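Local atomic coordinates of protocadherin gamma-B3 (Homo sapiens, PDB entry 5K8R), a protein that probably mediates calcium-dependent cell adhesion and may help establish and maintain specific neuronal connections in the brain. Residues L277-V289 with C301-N313. Sequence-based numbering, arbitrary orientation.
Sequences LDFEERDSYTIGV and CKVQIDISDENDN. With CA (calcium ion), chain F; CA (calcium ion), chain G; CA (calcium ion), chain E.
The ring of Phe279 lies with one face over Asp309, whose CB sits 3.7 Å from the ring centroid in a CH-pi contact, while Ile307 O and Glu280 OE2 lie at its edge. With CG anti to the backbone N (chi1 179°), the ring is carried across residues 307-309. The Tyr285 ring meets Ile307 edge-on, CE2 to CD1 at 3.5 Å; Arg282 drapes across it, CG over one face and the guanidinium over CD1. Replacing Phe279 by alanine is likely to strip the cover from Asp309 CB and open a gap beside Ile307. Asp309 gives OD1 to a calcium ion at 2.5 Å, and its other oxygen is engaged by Ser346. Glu280 bridges two ions: OE1 reaches both, OE2 one. Asp312 spans the pair differently, one oxygen to each, as cadherin linkers use calcium to join successive repeats; Glu223 also reaches both ions, Asp345 of the next repeat only Asp309's, while Asp278 and a water bind the other. Beyond this site strands 284-289 and 301-308 pair antiparallel, with Ile307 N bonded to Asp283 O (2.7 Å) at the calcium end. Asp306 OD1 accepts from Ser284 OG (3.0 Å) and Gln304 NE2, while Arg218 holds its carboxylate from outside. The hairpin centres a four-stranded sheet in the third cadherin repeat, flanked by strands 216-222 and 248-252, with Val258 of helix 256-259 against Tyr285 and Ile287.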
loop_
_atom_site.group_PDB
_atom_site.type_symbol
_atom_site.label_atom_id
_atom_site.label_comp_id
_atom_site.label_asym_id
_atom_site.label_seq_id
_atom_site.Cartn_x
_atom_site.Cartn_y
_atom_site.Cartn_z
ATOM N N LEU A 277 34.331 -23.833 7.706
ATOM C CA LEU A 277 35.335 -22.837 7.370
ATOM C C LEU A 277 36.715 -23.480 7.342
ATOM O O LEU A 277 37.042 -24.322 8.183
ATOM C CB LEU A 277 35.319 -21.683 8.376
ATOM C CG LEU A 277 34.097 -20.760 8.430
ATOM C CD1 LEU A 277 33.565 -20.487 7.031
ATOM C CD2 LEU A 277 33.003 -21.337 9.316
ATOM N N ASP A 278 37.526 -23.083 6.364
ATOM C CA ASP A 278 38.880 -23.609 6.218
ATOM C C ASP A 278 39.815 -22.442 5.934
ATOM O O ASP A 278 39.770 -21.861 4.845
ATOM C CB ASP A 278 38.953 -24.658 5.110
ATOM C CG ASP A 278 40.283 -25.389 5.085
ATOM O OD1 ASP A 278 40.989 -25.379 6.115
ATOM O OD2 ASP A 278 40.618 -25.979 4.036
ATOM N N PHE A 279 40.653 -22.100 6.917
ATOM C CA PHE A 279 41.609 -21.012 6.736
ATOM C C PHE A 279 42.568 -21.294 5.589
ATOM O O PHE A 279 43.000 -20.364 4.897
ATOM C CB PHE A 279 42.385 -20.777 8.035
ATOM C CG PHE A 279 43.416 -19.687 7.943
ATOM C CD1 PHE A 279 43.065 -18.365 8.162
ATOM C CD2 PHE A 279 44.737 -19.985 7.649
ATOM C CE1 PHE A 279 44.012 -17.360 8.082
ATOM C CE2 PHE A 279 45.687 -18.984 7.567
ATOM C CZ PHE A 279 45.323 -17.669 7.784
ATOM N N GLU A 280 42.909 -22.566 5.366
ATOM C CA GLU A 280 43.821 -22.918 4.286
ATOM C C GLU A 280 43.219 -22.666 2.911
ATOM O O GLU A 280 43.969 -22.527 1.938
ATOM C CB GLU A 280 44.245 -24.384 4.406
ATOM C CG GLU A 280 45.404 -24.625 5.362
ATOM C CD GLU A 280 45.067 -24.271 6.796
ATOM O OE1 GLU A 280 43.958 -24.620 7.252
ATOM O OE2 GLU A 280 45.911 -23.639 7.465
ATOM N N GLU A 281 41.893 -22.602 2.806
ATOM C CA GLU A 281 41.244 -22.355 1.525
ATOM C C GLU A 281 40.952 -20.872 1.311
ATOM O O GLU A 281 41.255 -20.325 0.247
ATOM C CB GLU A 281 39.954 -23.173 1.422
ATOM C CG GLU A 281 39.263 -23.075 0.070
ATOM C CD GLU A 281 40.092 -23.664 -1.058
ATOM O OE1 GLU A 281 40.875 -24.602 -0.798
ATOM O OE2 GLU A 281 39.963 -23.185 -2.205
ATOM N N ARG A 282 40.370 -20.212 2.311
ATOM C CA ARG A 282 40.038 -18.797 2.200
ATOM C C ARG A 282 39.979 -18.205 3.600
ATOM O O ARG A 282 39.365 -18.794 4.494
ATOM C CB ARG A 282 38.707 -18.601 1.464
ATOM C CG ARG A 282 38.381 -17.159 1.118
ATOM C CD ARG A 282 37.196 -17.086 0.168
ATOM N NE ARG A 282 36.706 -15.721 -0.004
ATOM C CZ ARG A 282 35.648 -15.396 -0.740
ATOM N NH1 ARG A 282 34.966 -16.337 -1.379
ATOM N NH2 ARG A 282 35.272 -14.128 -0.839
ATOM N N ASP A 283 40.615 -17.049 3.785
ATOM C CA ASP A 283 40.758 -16.442 5.101
ATOM C C ASP A 283 39.818 -15.266 5.334
ATOM O O ASP A 283 39.805 -14.714 6.440
ATOM C CB ASP A 283 42.207 -15.991 5.319
ATOM C CG ASP A 283 42.724 -15.102 4.199
ATOM O OD1 ASP A 283 41.911 -14.625 3.380
ATOM O OD2 ASP A 283 43.951 -14.875 4.143
ATOM N N SER A 284 39.037 -14.866 4.334
ATOM C CA SER A 284 38.152 -13.719 4.488
ATOM C C SER A 284 37.024 -13.814 3.473
ATOM O O SER A 284 37.198 -14.358 2.379
ATOM C CB SER A 284 38.913 -12.399 4.316
ATOM O OG SER A 284 38.042 -11.288 4.444
ATOM N N TYR A 285 35.865 -13.275 3.851
ATOM C CA TYR A 285 34.688 -13.247 2.991
ATOM C C TYR A 285 34.064 -11.861 3.058
ATOM O O TYR A 285 33.686 -11.402 4.139
ATOM C CB TYR A 285 33.663 -14.306 3.413
ATOM C CG TYR A 285 34.120 -15.736 3.232
ATOM C CD1 TYR A 285 33.820 -16.440 2.073
ATOM C CD2 TYR A 285 34.839 -16.388 4.225
ATOM C CE1 TYR A 285 34.229 -17.750 1.905
ATOM C CE2 TYR A 285 35.254 -17.698 4.066
ATOM C CZ TYR A 285 34.946 -18.373 2.904
ATOM O OH TYR A 285 35.356 -19.676 2.742
ATOM N N THR A 286 33.952 -11.200 1.911
ATOM C CA THR A 286 33.253 -9.925 1.802
ATOM C C THR A 286 31.972 -10.148 1.007
ATOM O O THR A 286 32.025 -10.524 -0.169
ATOM C CB THR A 286 34.128 -8.862 1.138
ATOM O OG1 THR A 286 35.244 -8.564 1.986
ATOM C CG2 THR A 286 33.329 -7.590 0.901
ATOM N N ILE A 287 30.830 -9.921 1.652
ATOM C CA ILE A 287 29.524 -10.257 1.099
ATOM C C ILE A 287 28.636 -9.023 1.147
ATOM O O ILE A 287 28.587 -8.328 2.167
ATOM C CB ILE A 287 28.866 -11.418 1.870
ATOM C CG1 ILE A 287 29.795 -12.632 1.910
ATOM C CG2 ILE A 287 27.535 -11.781 1.247
ATOM C CD1 ILE A 287 29.369 -13.685 2.909
ATOM N N GLY A 288 27.928 -8.757 0.052
ATOM C CA GLY A 288 26.967 -7.668 0.018
ATOM C C GLY A 288 25.610 -8.114 0.547
ATOM O O GLY A 288 25.136 -9.209 0.245
ATOM N N VAL A 289 24.987 -7.241 1.334
ATOM C CA VAL A 289 23.709 -7.523 1.977
ATOM C C VAL A 289 22.706 -6.453 1.564
ATOM O O VAL A 289 23.017 -5.256 1.595
ATOM C CB VAL A 289 23.846 -7.585 3.510
ATOM C CG1 VAL A 289 22.482 -7.755 4.161
ATOM C CG2 VAL A 289 24.775 -8.722 3.910
ATOM N N CYS A 301 24.493 -2.896 2.469
ATOM C CA CYS A 301 25.661 -2.835 3.335
ATOM C C CYS A 301 26.584 -3.994 2.981
ATOM O O CYS A 301 26.317 -4.767 2.055
ATOM C CB CYS A 301 25.265 -2.871 4.816
ATOM S SG CYS A 301 24.642 -4.469 5.385
ATOM N N LYS A 302 27.678 -4.120 3.725
ATOM C CA LYS A 302 28.651 -5.174 3.492
ATOM C C LYS A 302 28.951 -5.902 4.795
ATOM O O LYS A 302 28.745 -5.378 5.892
ATOM C CB LYS A 302 29.948 -4.623 2.883
ATOM C CG LYS A 302 29.787 -4.089 1.468
ATOM C CD LYS A 302 31.127 -3.723 0.853
ATOM C CE LYS A 302 30.963 -3.240 -0.581
ATOM N NZ LYS A 302 32.274 -2.933 -1.219
ATOM N N VAL A 303 29.441 -7.131 4.651
ATOM C CA VAL A 303 29.783 -7.999 5.771
ATOM C C VAL A 303 31.142 -8.619 5.477
ATOM O O VAL A 303 31.328 -9.242 4.425
ATOM C CB VAL A 303 28.726 -9.094 5.995
ATOM C CG1 VAL A 303 29.302 -10.229 6.820
ATOM C CG2 VAL A 303 27.494 -8.512 6.672
ATOM N N GLN A 304 32.089 -8.443 6.395
ATOM C CA GLN A 304 33.430 -9.003 6.258
ATOM C C GLN A 304 33.650 -10.008 7.379
ATOM O O GLN A 304 33.710 -9.634 8.555
ATOM C CB GLN A 304 34.495 -7.907 6.281
ATOM C CG GLN A 304 35.906 -8.426 6.050
ATOM C CD GLN A 304 36.914 -7.314 5.842
ATOM O OE1 GLN A 304 36.548 -6.166 5.594
ATOM N NE2 GLN A 304 38.194 -7.651 5.943
ATOM N N ILE A 305 33.768 -11.280 7.012
ATOM C CA ILE A 305 34.006 -12.368 7.951
ATOM C C ILE A 305 35.448 -12.814 7.767
ATOM O O ILE A 305 35.790 -13.450 6.761
ATOM C CB ILE A 305 33.031 -13.533 7.735
ATOM C CG1 ILE A 305 31.585 -13.033 7.798
ATOM C CG2 ILE A 305 33.269 -14.625 8.765
ATOM C CD1 ILE A 305 30.560 -14.078 7.423
ATOM N N ASP A 306 36.299 -12.471 8.730
ATOM C CA ASP A 306 37.698 -12.868 8.703
ATOM C C ASP A 306 37.881 -14.173 9.465
ATOM O O ASP A 306 37.287 -14.376 10.527
ATOM C CB ASP A 306 38.582 -11.776 9.307
ATOM C CG ASP A 306 38.512 -10.477 8.529
ATOM O OD1 ASP A 306 38.381 -10.532 7.288
ATOM O OD2 ASP A 306 38.589 -9.401 9.159
ATOM N N ILE A 307 38.706 -15.059 8.912
ATOM C CA ILE A 307 38.956 -16.376 9.485
ATOM C C ILE A 307 40.379 -16.404 10.026
ATOM O O ILE A 307 41.323 -16.016 9.329
ATOM C CB ILE A 307 38.735 -17.491 8.450
ATOM C CG1 ILE A 307 37.293 -17.460 7.941
ATOM C CG2 ILE A 307 39.059 -18.849 9.051
ATOM C CD1 ILE A 307 36.954 -18.595 7.004
ATOM N N SER A 308 40.527 -16.857 11.267
ATOM C CA SER A 308 41.823 -16.963 11.918
ATOM C C SER A 308 42.344 -18.393 11.833
ATOM O O SER A 308 41.573 -19.357 11.793
ATOM C CB SER A 308 41.736 -16.521 13.381
ATOM O OG SER A 308 40.710 -17.218 14.064
ATOM N N ASP A 309 43.667 -18.520 11.813
ATOM C CA ASP A 309 44.307 -19.810 11.594
ATOM C C ASP A 309 44.285 -20.660 12.859
ATOM O O ASP A 309 44.507 -20.163 13.967
ATOM C CB ASP A 309 45.748 -19.610 11.125
ATOM C CG ASP A 309 46.458 -20.920 10.841
ATOM O OD1 ASP A 309 45.798 -21.871 10.371
ATOM O OD2 ASP A 309 47.679 -20.997 11.088
ATOM N N GLU A 310 44.012 -21.950 12.681
ATOM C CA GLU A 310 44.074 -22.937 13.747
ATOM C C GLU A 310 45.037 -24.046 13.345
ATOM O O GLU A 310 45.213 -24.339 12.159
ATOM C CB GLU A 310 42.691 -23.529 14.049
ATOM C CG GLU A 310 41.781 -22.610 14.848
ATOM C CD GLU A 310 42.126 -22.592 16.324
ATOM O OE1 GLU A 310 42.242 -23.684 16.922
ATOM O OE2 GLU A 310 42.288 -21.490 16.886
ATOM N N ASN A 311 45.664 -24.663 14.346
ATOM C CA ASN A 311 46.658 -25.709 14.105
ATOM C C ASN A 311 45.953 -27.056 13.941
ATOM O O ASN A 311 45.982 -27.930 14.810
ATOM C CB ASN A 311 47.682 -25.738 15.232
ATOM C CG ASN A 311 48.879 -26.611 14.910
ATOM O OD1 ASN A 311 49.189 -26.851 13.744
ATOM N ND2 ASN A 311 49.560 -27.086 15.945
ATOM N N ASP A 312 45.310 -27.214 12.783
ATOM C CA ASP A 312 44.560 -28.423 12.463
ATOM C C ASP A 312 45.184 -29.211 11.316
ATOM O O ASP A 312 44.497 -30.009 10.670
ATOM C CB ASP A 312 43.105 -28.076 12.139
ATOM C CG ASP A 312 42.967 -27.254 10.871
ATOM O OD1 ASP A 312 43.907 -26.503 10.534
ATOM O OD2 ASP A 312 41.911 -27.359 10.213
ATOM N N ASN A 313 46.473 -29.006 11.049
ATOM C CA ASN A 313 47.193 -29.744 10.017
ATOM C C ASN A 313 48.522 -30.209 10.589
ATOM O O ASN A 313 49.337 -29.385 11.018
ATOM C CB ASN A 313 47.412 -28.886 8.767
ATOM C CG ASN A 313 46.151 -28.725 7.941
ATOM O OD1 ASN A 313 45.894 -29.506 7.024
ATOM N ND2 ASN A 313 45.357 -27.710 8.262
HETATM CA CA CA F . 44.998 -24.135 9.735
HETATM CA CA CA G . 42.174 -25.920 8.258
HETATM CA CA CA E . 50.511 -27.379 11.736
HETATM O O HOH W 1 39.805 -26.696 7.860
#